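Local coordinates for protein restriction endonuclease THAI (Thermoplasma acidophilum, PDB 3NDH) that probably cleaves double-stranded DNA at a specific sequence as a restriction endonuclease of the PD-(D/E)XK clan, intercalating into the duplex without flipping bases out, at residues P98-P109 with F134-W143; P109-V118 with P179-L189. All blocks are in the same frame, centred on the assembly; numbering follows the deposited sequence. Where two conformers were deposited one is given.

Contact 1. Residues P98-P109 with F134-W143. With NA (sodium ion), chain E; nucleotides of chain C.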
loop_
_atom_site.group_PDB
_atom_site.type_symbol
_atom_site.label_atom_id
_atom_site.label_comp_id
_atom_site.label_asym_id
_atom_site.label_seq_id
_atom_site.Cartn_x
_atom_site.Cartn_y
_atom_site.Cartn_z
ATOM N N PRO A 98 15.262 12.246 -12.741
ATOM C CA PRO A 98 14.564 11.407 -11.769
ATOM C C PRO A 98 14.504 12.012 -10.363
ATOM O O PRO A 98 15.462 12.636 -9.897
ATOM C CB PRO A 98 15.372 10.099 -11.779
ATOM C CG PRO A 98 16.701 10.459 -12.296
ATOM C CD PRO A 98 16.580 11.698 -13.115
ATOM N N ILE A 99 13.379 11.784 -9.689
ATOM C CA ILE A 99 13.167 12.254 -8.324
ATOM C C ILE A 99 12.622 11.094 -7.475
ATOM O O ILE A 99 11.720 10.391 -7.890
ATOM C CB ILE A 99 12.174 13.441 -8.269
ATOM C CG1 ILE A 99 12.674 14.655 -9.064
ATOM C CG2 ILE A 99 11.886 13.844 -6.808
ATOM C CD1 ILE A 99 11.652 15.740 -9.252
ATOM N N SER A 100 13.201 10.927 -6.294
ATOM C CA SER A 100 12.704 10.057 -5.249
ATOM C C SER A 100 11.878 10.907 -4.299
ATOM O O SER A 100 12.310 11.976 -3.910
ATOM C CB SER A 100 13.899 9.498 -4.494
ATOM O OG SER A 100 13.499 8.834 -3.315
ATOM N N ILE A 101 10.682 10.451 -3.956
ATOM C CA ILE A 101 9.838 11.093 -2.967
ATOM C C ILE A 101 9.712 10.187 -1.747
ATOM O O ILE A 101 9.496 8.964 -1.880
ATOM C CB ILE A 101 8.432 11.354 -3.564
ATOM C CG1 ILE A 101 8.524 12.361 -4.699
ATOM C CG2 ILE A 101 7.465 11.846 -2.502
ATOM C CD1 ILE A 101 7.319 12.364 -5.640
ATOM N N LYS A 102 9.895 10.760 -0.559
ATOM C CA LYS A 102 9.727 10.000 0.676
ATOM C C LYS A 102 8.961 10.807 1.693
ATOM O O LYS A 102 9.103 12.025 1.778
ATOM C CB LYS A 102 11.063 9.533 1.251
ATOM C CG LYS A 102 11.740 8.526 0.311
ATOM C CD LYS A 102 12.931 7.854 0.871
ATOM C CE LYS A 102 13.441 6.794 -0.100
ATOM N NZ LYS A 102 12.621 5.536 -0.220
ATOM N N THR A 103 8.098 10.120 2.437
ATOM C CA THR A 103 7.306 10.755 3.460
ATOM C C THR A 103 7.487 9.997 4.772
ATOM O O THR A 103 7.671 8.769 4.800
ATOM C CB THR A 103 5.813 10.827 3.042
ATOM O OG1 THR A 103 5.218 9.518 3.071
ATOM C CG2 THR A 103 5.665 11.491 1.654
ATOM N N ILE A 104 7.445 10.750 5.873
ATOM C CA ILE A 104 7.736 10.185 7.180
ATOM C C ILE A 104 7.095 11.051 8.255
ATOM O O ILE A 104 7.171 12.294 8.178
ATOM C CB ILE A 104 9.272 10.036 7.377
ATOM C CG1 ILE A 104 9.614 9.261 8.646
ATOM C CG2 ILE A 104 9.960 11.388 7.389
ATOM C CD1 ILE A 104 9.371 7.791 8.514
ATOM N N THR A 105 6.451 10.394 9.213
ATOM C CA THR A 105 5.811 11.069 10.335
ATOM C C THR A 105 6.632 10.918 11.613
ATOM O O THR A 105 7.119 9.831 11.933
ATOM C CB THR A 105 4.398 10.530 10.551
ATOM O OG1 THR A 105 3.637 10.683 9.348
ATOM C CG2 THR A 105 3.697 11.306 11.650
ATOM N N GLY A 106 6.754 12.003 12.359
ATOM C CA GLY A 106 7.427 11.945 13.658
ATOM C C GLY A 106 7.977 13.282 14.046
ATOM O O GLY A 106 8.038 14.180 13.224
ATOM N N LYS A 107 8.380 13.420 15.310
ATOM C CA LYS A 107 9.002 14.654 15.817
ATOM C C LYS A 107 10.245 14.985 14.988
ATOM O O LYS A 107 10.474 16.137 14.610
ATOM C CB LYS A 107 9.373 14.480 17.298
ATOM C CG LYS A 107 10.075 15.672 17.955
ATOM C CD LYS A 107 10.651 15.281 19.309
ATOM C CE LYS A 107 11.453 16.419 19.942
ATOM N NZ LYS A 107 12.698 16.735 19.184
ATOM N N GLU A 108 11.061 13.968 14.739
ATOM C CA GLU A 108 12.058 14.053 13.681
ATOM C C GLU A 108 11.979 12.782 12.841
ATOM O O GLU A 108 11.580 11.728 13.350
ATOM C CB GLU A 108 13.470 14.233 14.241
ATOM C CG GLU A 108 13.720 15.581 14.920
ATOM C CD GLU A 108 13.814 16.761 13.959
ATOM O OE1 GLU A 108 13.650 16.587 12.731
ATOM O OE2 GLU A 108 14.055 17.887 14.445
ATOM N N PRO A 109 12.342 12.879 11.549
ATOM C CA PRO A 109 12.365 11.693 10.699
ATOM C C PRO A 109 13.288 10.614 11.258
ATOM O O PRO A 109 14.390 10.920 11.720
ATOM C CB PRO A 109 12.916 12.227 9.378
ATOM C CG PRO A 109 12.577 13.635 9.370
ATOM C CD PRO A 109 12.740 14.079 10.785
ATOM N N PHE A 134 19.812 10.013 -6.852
ATOM C CA PHE A 134 18.657 10.806 -7.249
ATOM C C PHE A 134 18.289 11.911 -6.266
ATOM O O PHE A 134 18.319 11.734 -5.046
ATOM C CB PHE A 134 17.458 9.860 -7.446
ATOM C CG PHE A 134 17.772 8.658 -8.290
ATOM C CD1 PHE A 134 18.227 8.811 -9.585
ATOM C CD2 PHE A 134 17.659 7.378 -7.784
ATOM C CE1 PHE A 134 18.533 7.705 -10.378
ATOM C CE2 PHE A 134 17.977 6.268 -8.569
ATOM C CZ PHE A 134 18.415 6.432 -9.851
ATOM N N ASP A 135 17.913 13.057 -6.822
ATOM C CA ASP A 135 17.291 14.142 -6.051
ATOM C C ASP A 135 16.140 13.597 -5.231
ATOM O O ASP A 135 15.383 12.763 -5.719
ATOM C CB ASP A 135 16.764 15.235 -6.993
ATOM C CG ASP A 135 17.871 16.053 -7.641
ATOM O OD1 ASP A 135 19.008 16.071 -7.114
ATOM O OD2 ASP A 135 17.577 16.678 -8.687
ATOM N N LEU A 136 16.041 14.070 -3.994
ATOM C CA LEU A 136 15.060 13.600 -3.030
ATOM C C LEU A 136 14.161 14.750 -2.591
ATOM O O LEU A 136 14.641 15.836 -2.253
ATOM C CB LEU A 136 15.791 13.022 -1.820
ATOM C CG LEU A 136 15.017 12.670 -0.555
ATOM C CD1 LEU A 136 13.977 11.594 -0.827
ATOM C CD2 LEU A 136 15.983 12.217 0.534
ATOM N N ILE A 137 12.844 14.512 -2.642
ATOM C CA ILE A 137 11.852 15.358 -1.978
ATOM C C ILE A 137 11.364 14.560 -0.766
ATOM O O ILE A 137 10.764 13.496 -0.907
ATOM C CB ILE A 137 10.663 15.740 -2.873
ATOM C CG1 ILE A 137 11.145 16.576 -4.065
ATOM C CG2 ILE A 137 9.607 16.530 -2.059
ATOM C CD1 ILE A 137 10.034 16.859 -5.107
ATOM N N LEU A 138 11.712 15.046 0.431
ATOM C CA LEU A 138 11.372 14.426 1.694
ATOM C C LEU A 138 10.334 15.268 2.417
ATOM O O LEU A 138 10.571 16.420 2.682
ATOM C CB LEU A 138 12.628 14.281 2.566
ATOM C CG LEU A 138 12.418 13.702 3.969
ATOM C CD1 LEU A 138 12.057 12.253 3.925
ATOM C CD2 LEU A 138 13.672 13.940 4.834
ATOM N N VAL A 139 9.188 14.672 2.734
ATOM C CA VAL A 139 8.176 15.366 3.516
ATOM C C VAL A 139 8.183 14.838 4.939
ATOM O O VAL A 139 7.909 13.667 5.195
ATOM C CB VAL A 139 6.769 15.179 2.938
ATOM C CG1 VAL A 139 5.806 16.135 3.634
ATOM C CG2 VAL A 139 6.745 15.396 1.434
ATOM N N HIS A 140 8.544 15.731 5.855
ATOM C CA HIS A 140 8.533 15.443 7.275
ATOM C C HIS A 140 7.225 15.952 7.868
ATOM O O HIS A 140 7.012 17.141 7.997
ATOM C CB HIS A 140 9.736 16.101 7.929
ATOM C CG HIS A 140 9.708 16.071 9.415
ATOM N ND1 HIS A 140 10.287 17.053 10.186
ATOM C CD2 HIS A 140 9.180 15.175 10.273
ATOM C CE1 HIS A 140 10.106 16.765 11.462
ATOM N NE2 HIS A 140 9.436 15.631 11.545
ATOM N N ILE A 141 6.373 14.989 8.220
ATOM C CA ILE A 141 5.045 15.241 8.740
ATOM C C ILE A 141 5.128 15.181 10.252
ATOM O O ILE A 141 5.720 14.268 10.816
ATOM C CB ILE A 141 4.067 14.166 8.255
ATOM C CG1 ILE A 141 4.097 14.048 6.737
ATOM C CG2 ILE A 141 2.637 14.417 8.750
ATOM C CD1 ILE A 141 3.467 12.764 6.249
ATOM N N ASN A 142 4.492 16.134 10.913
ATOM C CA ASN A 142 4.541 16.251 12.363
ATOM C C ASN A 142 3.235 16.879 12.808
ATOM O O ASN A 142 3.175 18.076 13.023
ATOM C CB ASN A 142 5.776 17.063 12.755
ATOM C CG ASN A 142 6.090 17.010 14.224
ATOM O OD1 ASN A 142 5.558 16.175 14.967
ATOM N ND2 ASN A 142 6.978 17.911 14.660
ATOM N N TRP A 143 2.174 16.071 12.911
ATOM C CA TRP A 143 0.816 16.587 13.104
ATOM C C TRP A 143 0.729 17.411 14.374
ATOM O O TRP A 143 1.285 17.018 15.415
ATOM C CB TRP A 143 -0.211 15.451 13.118
ATOM C CG TRP A 143 -0.374 14.810 11.774
ATOM C CD1 TRP A 143 -0.020 13.551 11.424
ATOM C CD2 TRP A 143 -0.933 15.399 10.605
ATOM N NE1 TRP A 143 -0.327 13.309 10.113
ATOM C CE2 TRP A 143 -0.888 14.432 9.585
ATOM C CE3 TRP A 143 -1.472 16.648 10.315
ATOM C CZ2 TRP A 143 -1.350 14.688 8.282
ATOM C CZ3 TRP A 143 -1.954 16.881 9.029
ATOM C CH2 TRP A 143 -1.875 15.906 8.039
HETATM NA NA NA E . 9.331 6.943 -2.758
ATOM P P DG C 8 6.856 6.494 1.666
ATOM O OP1 DG C 8 6.791 7.950 1.387
ATOM O OP2 DG C 8 8.169 5.796 1.644
ATOM O "O5'" DG C 8 6.180 6.237 3.090
ATOM C "C5'" DG C 8 6.587 5.153 3.934
ATOM C "C4'" DG C 8 5.696 5.090 5.156
ATOM O "O4'" DG C 8 5.794 3.795 5.798
ATOM C "C3'" DG C 8 5.969 6.121 6.252
ATOM O "O3'" DG C 8 4.696 6.490 6.811
ATOM C "C2'" DG C 8 6.819 5.327 7.234
ATOM C "C1'" DG C 8 6.133 3.974 7.169
ATOM N N9 DG C 8 6.936 2.833 7.580
ATOM C C8 DG C 8 8.280 2.626 7.363
ATOM N N7 DG C 8 8.703 1.485 7.833
ATOM C C5 DG C 8 7.574 0.907 8.401
ATOM C C6 DG C 8 7.408 -0.342 9.066
ATOM O O6 DG C 8 8.259 -1.207 9.314
ATOM N N1 DG C 8 6.087 -0.534 9.464
ATOM C C2 DG C 8 5.062 0.358 9.256
ATOM N N2 DG C 8 3.852 -0.009 9.702
ATOM N N3 DG C 8 5.210 1.526 8.657
ATOM C C4 DG C 8 6.481 1.728 8.254
ATOM P P DA C 9 4.595 7.528 8.048
ATOM O OP1 DA C 9 3.863 8.731 7.579
ATOM O OP2 DA C 9 5.940 7.687 8.684
ATOM O "O5'" DA C 9 3.654 6.723 9.057
ATOM C "C5'" DA C 9 2.474 6.060 8.577
ATOM C "C4'" DA C 9 1.892 5.139 9.633
ATOM O "O4'" DA C 9 2.777 4.021 9.880
ATOM C "C3'" DA C 9 1.624 5.760 11.002
ATOM O "O3'" DA C 9 0.427 5.191 11.552
ATOM C "C2'" DA C 9 2.852 5.347 11.800
ATOM C "C1'" DA C 9 3.081 3.942 11.270
ATOM N N9 DA C 9 4.452 3.444 11.394
ATOM C C8 DA C 9 5.597 4.074 10.974
ATOM N N7 DA C 9 6.688 3.370 11.159
ATOM C C5 DA C 9 6.235 2.202 11.755
ATOM C C6 DA C 9 6.900 1.039 12.195
ATOM N N6 DA C 9 8.219 0.845 12.085
ATOM N N1 DA C 9 6.152 0.064 12.749
ATOM C C2 DA C 9 4.830 0.245 12.848
ATOM N N3 DA C 9 4.091 1.286 12.475
ATOM C C4 DA C 9 4.860 2.241 11.925
HETATM O O HOH W 1 18.073 13.125 -9.702
HETATM O O HOH W 2 15.731 15.659 -10.476
HETATM O O HOH W 3 11.680 6.690 -3.228
HETATM O O HOH W 4 9.751 5.635 -0.621
HETATM O O HOH W 5 0.938 10.220 9.626
HETATM O O HOH W 6 6.980 7.515 -2.907
#
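From Ser100 and Leu136 to Thr105 and Ile141, two neighbouring strands run parallel, their axes 4.7 Å apart at closest approach and 22° from aligned. Backbone bonds alternate between them as in a regular parallel pair, for instance Ile141 N to Ile104 O at 2.8 Å. On one face, Ile99 CG2 meets the end of Ile137 and Thr103 lies alongside Val139; helices 58-74 and 27-46 pack against this side. On the other, Leu136 CD1 reaches CB and CG of Lys102, and Leu138 CD1 touches Ile104 CG2. The turn after the first strand closes on His140. With CG anti to its backbone N (chi1 170°), the imidazole reaches across, and NE2 donates from the ring edge to Gly106 O at 2.6 Å. Pro109 CD then sits over the centre of one ring face, 3.6 Å from the centroid, a CH-pi contact that, with the NE2 bond, should help fix the ring's rotation. At the far end Pro98 CG rests against Phe134 CD1 at 3.5 Å. The first strand also grips DNA: Thr103 N and OG1 both donate to OP1 of DG8 of chain C, OG1 at 2.8 Å, while Thr105 OG1 donates to OP1 of DA9 of chain C at 2.6 Å and Thr105 N to OP2. Ile101 O binds the sodium ion at 2.2 Å, with Asp91 as a further ligand. This is the parallel pair of a beta-alpha-beta unit; Asp91 and Lys102 are consistent with the PD-(D/E)XK motif, Ser100 probably replacing its second acid.

Contact 2. Residues P109-V118 with P179-L189. With nucleotides of chain C.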
loop_
_atom_site.group_PDB
_atom_site.type_symbol
_atom_site.label_atom_id
_atom_site.label_comp_id
_atom_site.label_asym_id
_atom_site.label_seq_id
_atom_site.Cartn_x
_atom_site.Cartn_y
_atom_site.Cartn_z
ATOM N N PRO A 109 12.342 12.879 11.549
ATOM C CA PRO A 109 12.365 11.693 10.699
ATOM C C PRO A 109 13.288 10.614 11.258
ATOM O O PRO A 109 14.390 10.920 11.720
ATOM C CB PRO A 109 12.916 12.227 9.378
ATOM C CG PRO A 109 12.577 13.635 9.370
ATOM C CD PRO A 109 12.740 14.079 10.785
ATOM N N ALA A 110 12.821 9.376 11.240
ATOM C CA ALA A 110 13.601 8.251 11.727
ATOM C C ALA A 110 13.218 7.012 10.950
ATOM O O ALA A 110 12.070 6.896 10.536
ATOM C CB ALA A 110 13.346 8.042 13.196
ATOM N N GLY A 111 14.176 6.099 10.787
ATOM C CA GLY A 111 13.955 4.786 10.149
ATOM C C GLY A 111 13.492 4.759 8.689
ATOM O O GLY A 111 12.844 3.795 8.288
ATOM N N VAL A 112 13.847 5.778 7.899
ATOM C CA VAL A 112 13.374 5.949 6.498
ATOM C C VAL A 112 14.042 4.903 5.598
ATOM O O VAL A 112 15.244 4.709 5.693
ATOM C CB VAL A 112 13.698 7.392 6.020
ATOM C CG1 VAL A 112 13.545 7.572 4.519
ATOM C CG2 VAL A 112 12.850 8.427 6.793
ATOM N N LYS A 113 13.279 4.230 4.735
ATOM C CA LYS A 113 13.831 3.118 3.939
ATOM C C LYS A 113 14.461 3.566 2.628
ATOM O O LYS A 113 13.937 4.435 1.928
ATOM C CB LYS A 113 12.773 2.038 3.639
ATOM C CG LYS A 113 12.651 0.949 4.697
ATOM C CD LYS A 113 12.074 1.481 5.986
ATOM C CE LYS A 113 11.973 0.411 7.078
ATOM N NZ LYS A 113 11.483 1.015 8.372
ATOM N N LEU A 114 15.565 2.900 2.289
ATOM C CA LEU A 114 16.219 3.029 0.993
ATOM C C LEU A 114 15.787 1.946 -0.002
ATOM O O LEU A 114 15.768 2.183 -1.203
ATOM C CB LEU A 114 17.738 2.996 1.165
ATOM C CG LEU A 114 18.313 4.149 1.998
ATOM C CD1 LEU A 114 19.805 3.898 2.237
ATOM C CD2 LEU A 114 18.105 5.488 1.332
ATOM N N ILE A 115 15.425 0.768 0.505
ATOM C CA ILE A 115 14.876 -0.328 -0.301
ATOM C C ILE A 115 14.036 -1.204 0.660
ATOM O O ILE A 115 14.352 -1.284 1.842
ATOM C CB ILE A 115 16.000 -1.140 -1.010
ATOM C CG1 ILE A 115 15.396 -2.143 -2.001
ATOM C CG2 ILE A 115 16.909 -1.845 -0.005
ATOM C CD1 ILE A 115 16.393 -2.739 -2.978
ATOM N N TRP A 116 12.955 -1.789 0.160
ATOM C CA TRP A 116 12.000 -2.510 1.002
ATOM C C TRP A 116 12.313 -4.010 1.092
ATOM O O TRP A 116 11.417 -4.853 1.212
ATOM C CB TRP A 116 10.599 -2.222 0.504
ATOM C CG TRP A 116 10.260 -0.759 0.531
ATOM C CD1 TRP A 116 10.265 0.119 -0.519
ATOM C CD2 TRP A 116 9.861 0.004 1.685
ATOM N NE1 TRP A 116 9.897 1.368 -0.092
ATOM C CE2 TRP A 116 9.640 1.329 1.253
ATOM C CE3 TRP A 116 9.648 -0.307 3.029
ATOM C CZ2 TRP A 116 9.204 2.329 2.114
ATOM C CZ3 TRP A 116 9.211 0.702 3.884
ATOM C CH2 TRP A 116 9.010 2.003 3.425
ATOM N N THR A 117 13.612 -4.299 1.161
ATOM C CA THR A 117 14.159 -5.629 1.207
ATOM C C THR A 117 14.556 -6.007 2.631
ATOM O O THR A 117 15.278 -5.250 3.287
ATOM C CB THR A 117 15.408 -5.689 0.346
ATOM O OG1 THR A 117 15.034 -5.476 -0.997
ATOM C CG2 THR A 117 16.097 -7.054 0.471
ATOM N N VAL A 118 14.054 -7.145 3.108
ATOM C CA VAL A 118 14.365 -7.659 4.441
ATOM C C VAL A 118 15.292 -8.885 4.401
ATOM O O VAL A 118 16.075 -9.091 5.329
ATOM C CB VAL A 118 13.069 -7.983 5.217
ATOM C CG1 VAL A 118 13.390 -8.683 6.518
ATOM C CG2 VAL A 118 12.310 -6.702 5.487
ATOM N N PRO A 179 11.191 -6.363 10.537
ATOM C CA PRO A 179 11.261 -5.023 9.961
ATOM C C PRO A 179 10.710 -4.977 8.537
ATOM O O PRO A 179 10.147 -5.950 8.049
ATOM C CB PRO A 179 12.756 -4.749 9.961
ATOM C CG PRO A 179 13.324 -6.065 9.617
ATOM C CD PRO A 179 12.421 -7.121 10.226
ATOM N N ARG A 180 10.859 -3.839 7.869
ATOM C CA ARG A 180 10.333 -3.699 6.504
ATOM C C ARG A 180 11.368 -3.250 5.459
ATOM O O ARG A 180 11.028 -3.182 4.285
ATOM C CB ARG A 180 9.064 -2.808 6.480
ATOM C CG ARG A 180 7.835 -3.522 6.985
ATOM C CD ARG A 180 7.428 -4.652 6.050
ATOM N NE ARG A 180 6.218 -5.301 6.494
ATOM C CZ ARG A 180 6.168 -6.241 7.440
ATOM N NH1 ARG A 180 7.280 -6.651 8.050
ATOM N NH2 ARG A 180 5.006 -6.761 7.791
ATOM N N GLY A 181 12.626 -3.054 5.837
ATOM C CA GLY A 181 13.628 -2.784 4.811
ATOM C C GLY A 181 14.966 -2.318 5.316
ATOM O O GLY A 181 15.240 -2.349 6.501
ATOM N N VAL A 182 15.787 -1.876 4.368
ATOM C CA VAL A 182 17.099 -1.276 4.611
ATOM C C VAL A 182 16.880 0.227 4.760
ATOM O O VAL A 182 16.201 0.824 3.941
ATOM C CB VAL A 182 18.048 -1.533 3.438
ATOM C CG1 VAL A 182 19.396 -0.887 3.710
ATOM C CG2 VAL A 182 18.200 -3.039 3.179
ATOM N N GLU A 183 17.443 0.824 5.800
ATOM C CA GLU A 183 17.181 2.212 6.137
ATOM C C GLU A 183 18.397 3.092 5.910
ATOM O O GLU A 183 19.531 2.618 5.916
ATOM C CB GLU A 183 16.758 2.287 7.594
ATOM C CG GLU A 183 15.454 1.578 7.870
ATOM C CD GLU A 183 15.152 1.386 9.341
ATOM O OE1 GLU A 183 15.899 1.899 10.203
ATOM O OE2 GLU A 183 14.162 0.695 9.644
ATOM N N ILE A 184 18.155 4.390 5.738
ATOM C CA ILE A 184 19.208 5.388 5.928
ATOM C C ILE A 184 19.402 5.557 7.433
ATOM O O ILE A 184 18.447 5.513 8.195
ATOM C CB ILE A 184 18.874 6.742 5.222
ATOM C CG1 ILE A 184 20.058 7.701 5.342
ATOM C CG2 ILE A 184 17.590 7.357 5.733
ATOM C CD1 ILE A 184 19.927 9.004 4.526
ATOM N N SER A 185 20.648 5.677 7.880
ATOM C CA SER A 185 20.880 5.866 9.307
ATOM C C SER A 185 20.324 7.209 9.752
ATOM O O SER A 185 20.235 8.159 8.978
ATOM C CB SER A 185 22.367 5.750 9.642
ATOM O OG SER A 185 23.061 6.866 9.124
ATOM N N ASN A 186 19.937 7.288 11.013
ATOM C CA ASN A 186 19.346 8.520 11.497
ATOM C C ASN A 186 20.353 9.685 11.458
ATOM O O ASN A 186 19.973 10.820 11.167
ATOM C CB ASN A 186 18.666 8.302 12.852
ATOM C CG ASN A 186 17.430 7.399 12.754
ATOM O OD1 ASN A 186 16.779 7.292 11.703
ATOM N ND2 ASN A 186 17.113 6.733 13.850
ATOM N N GLU A 187 21.625 9.386 11.692
ATOM C CA GLU A 187 22.676 10.389 11.584
ATOM C C GLU A 187 22.885 10.876 10.141
ATOM O O GLU A 187 23.059 12.073 9.907
ATOM C CB GLU A 187 23.989 9.841 12.154
ATOM C CG GLU A 187 25.109 10.861 12.202
ATOM C CD GLU A 187 24.740 12.100 12.994
ATOM O OE1 GLU A 187 24.007 11.967 13.993
ATOM O OE2 GLU A 187 25.191 13.210 12.630
ATOM N N ALA A 188 22.871 9.957 9.180
ATOM C CA ALA A 188 22.964 10.338 7.763
ATOM C C ALA A 188 21.769 11.195 7.333
ATOM O O ALA A 188 21.944 12.199 6.643
ATOM C CB ALA A 188 23.052 9.099 6.880
ATOM N N LEU A 189 20.578 10.807 7.780
ATOM C CA LEU A 189 19.363 11.544 7.447
ATOM C C LEU A 189 19.412 12.967 7.993
ATOM O O LEU A 189 19.102 13.921 7.285
ATOM C CB LEU A 189 18.148 10.810 7.985
ATOM C CG LEU A 189 16.791 11.417 7.631
ATOM C CD1 LEU A 189 16.649 11.556 6.119
ATOM C CD2 LEU A 189 15.681 10.581 8.217
ATOM P P DC C 7 8.834 3.496 -2.977
ATOM O OP1 DC C 7 8.900 4.826 -3.592
ATOM O OP2 DC C 7 10.037 2.930 -2.304
ATOM O "O5'" DC C 7 7.629 3.483 -1.941
ATOM C "C5'" DC C 7 6.463 4.262 -2.166
ATOM C "C4'" DC C 7 5.477 4.024 -1.049
ATOM O "O4'" DC C 7 5.171 2.618 -0.997
ATOM C "C3'" DC C 7 5.997 4.337 0.351
ATOM O "O3'" DC C 7 5.870 5.757 0.612
ATOM C "C2'" DC C 7 5.072 3.489 1.217
ATOM C "C1'" DC C 7 4.643 2.329 0.292
ATOM N N1 DC C 7 5.118 0.991 0.696
ATOM C C2 DC C 7 4.239 0.153 1.388
ATOM O O2 DC C 7 3.058 0.509 1.532
ATOM N N3 DC C 7 4.684 -1.029 1.872
ATOM C C4 DC C 7 5.951 -1.397 1.665
ATOM N N4 DC C 7 6.364 -2.542 2.216
ATOM C C5 DC C 7 6.852 -0.598 0.899
ATOM C C6 DC C 7 6.398 0.579 0.433
ATOM P P DG C 6 11.867 -1.426 -3.720
ATOM O OP1 DG C 6 12.803 -0.286 -3.730
ATOM O OP2 DG C 6 11.852 -2.361 -2.568
ATOM O "O5'" DG C 6 10.395 -0.864 -3.966
ATOM C "C5'" DG C 6 10.119 -0.036 -5.099
ATOM C "C4'" DG C 6 8.658 0.355 -5.121
ATOM O "O4'" DG C 6 7.848 -0.833 -5.099
ATOM C "C3'" DG C 6 8.186 1.155 -3.913
ATOM O "O3'" DG C 6 8.368 2.534 -4.166
ATOM C "C2'" DG C 6 6.711 0.822 -3.855
ATOM C "C1'" DG C 6 6.727 -0.646 -4.238
ATOM N N9 DG C 6 6.862 -1.589 -3.138
ATOM C C8 DG C 6 7.992 -2.277 -2.774
ATOM N N7 DG C 6 7.774 -3.150 -1.833
ATOM C C5 DG C 6 6.423 -3.014 -1.544
ATOM C C6 DG C 6 5.607 -3.723 -0.639
ATOM O O6 DG C 6 5.909 -4.678 0.079
ATOM N N1 DG C 6 4.302 -3.236 -0.638
ATOM C C2 DG C 6 3.841 -2.211 -1.429
ATOM N N2 DG C 6 2.553 -1.867 -1.269
ATOM N N3 DG C 6 4.589 -1.570 -2.308
ATOM C C4 DG C 6 5.860 -2.021 -2.310
ATOM P P DG C 8 6.856 6.494 1.666
ATOM O OP1 DG C 8 6.791 7.950 1.387
ATOM O OP2 DG C 8 8.169 5.796 1.644
ATOM O "O5'" DG C 8 6.180 6.237 3.090
ATOM C "C5'" DG C 8 6.587 5.153 3.934
ATOM C "C4'" DG C 8 5.696 5.090 5.156
ATOM O "O4'" DG C 8 5.794 3.795 5.798
ATOM C "C3'" DG C 8 5.969 6.121 6.252
ATOM O "O3'" DG C 8 4.696 6.490 6.811
ATOM C "C2'" DG C 8 6.819 5.327 7.234
ATOM C "C1'" DG C 8 6.133 3.974 7.169
ATOM N N9 DG C 8 6.936 2.833 7.580
ATOM C C8 DG C 8 8.280 2.626 7.363
ATOM N N7 DG C 8 8.703 1.485 7.833
ATOM C C5 DG C 8 7.574 0.907 8.401
ATOM C C6 DG C 8 7.408 -0.342 9.066
ATOM O O6 DG C 8 8.259 -1.207 9.314
ATOM N N1 DG C 8 6.087 -0.534 9.464
ATOM C C2 DG C 8 5.062 0.358 9.256
ATOM N N2 DG C 8 3.852 -0.009 9.702
ATOM N N3 DG C 8 5.210 1.526 8.657
ATOM C C4 DG C 8 6.481 1.728 8.254
HETATM O O HOH W 7 16.993 11.994 11.665
HETATM O O HOH W 8 16.263 7.162 8.799
HETATM O O HOH W 9 10.939 -1.541 9.606
HETATM O O HOH W 10 9.077 -4.281 2.761
#
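Ile115 and Val182 lie side by side at the tight end of this contact, CG2 to CG2 at 3.6 Å. Val182 is also gripped through its backbone: its O accepts Leu114 N at 2.7 Å, and its N donates to Ile115 O. With two residues facing one, this is a classic beta bulge. Gly181 CA packs against the Lys113 chain and makes a CA-H...O contact with Ile115 O; its buried N has no partner in the model. Further along, Val112 CB touches Ile184 CG2, while Pro109 CB presses unusually close on Leu189 CD2, at 3.4 Å. The Lys113 chain runs beside Glu183 and bends at chi2 (69°), which carries NZ to Glu183 OE2, met from above the carboxylate plane at 3.0 Å; NZ also donates to Gly111 O and, at 2.9 Å, to N7 of DG8 of chain C. Trp116 receives C5 of DC7 of chain C over one indole face and Lys113 CB on the opposite one, while NE1 donates to OP2 of DC7 at 2.7 Å. The looser side is at exposed Ala110 and Asn186. Asn186 OD1 accepts from Gly111 N on a lone pair at 3.0 Å, and one water links Val112 N, Ile184 O and Asn186 OD1, another Pro109 O and Asn186 O. Arg180 NE donates to O6 of another guanine, while its NH1 is held by Asn178; the bulged pair probably carries part of the base-reading surface, consistent with a sequence-specific restriction enzyme.

Contact 1 lies near the centre of the chain, within its six-stranded mixed sheet; contact 2 is more peripheral, where the loop before helix 120-129 meets strand 182-184 and helix 186-194. They share Pro109, and Leu189 packs on both Pro109 and Leu138. Lys102 joins them directly: its NZ probably bonds Lys113 O (2.7 Å), and its chain packs on Val112. Regular backbone pairing and aliphatic side chains dominate contact 1, which meets the DNA along its sugar-phosphate backbone and binds the sodium ion. Contact 2 has a register shifted by a bulge and a salt bridge, and reaches bases as well as phosphates. Trp116 and Arg180 there also pack against the second subunit.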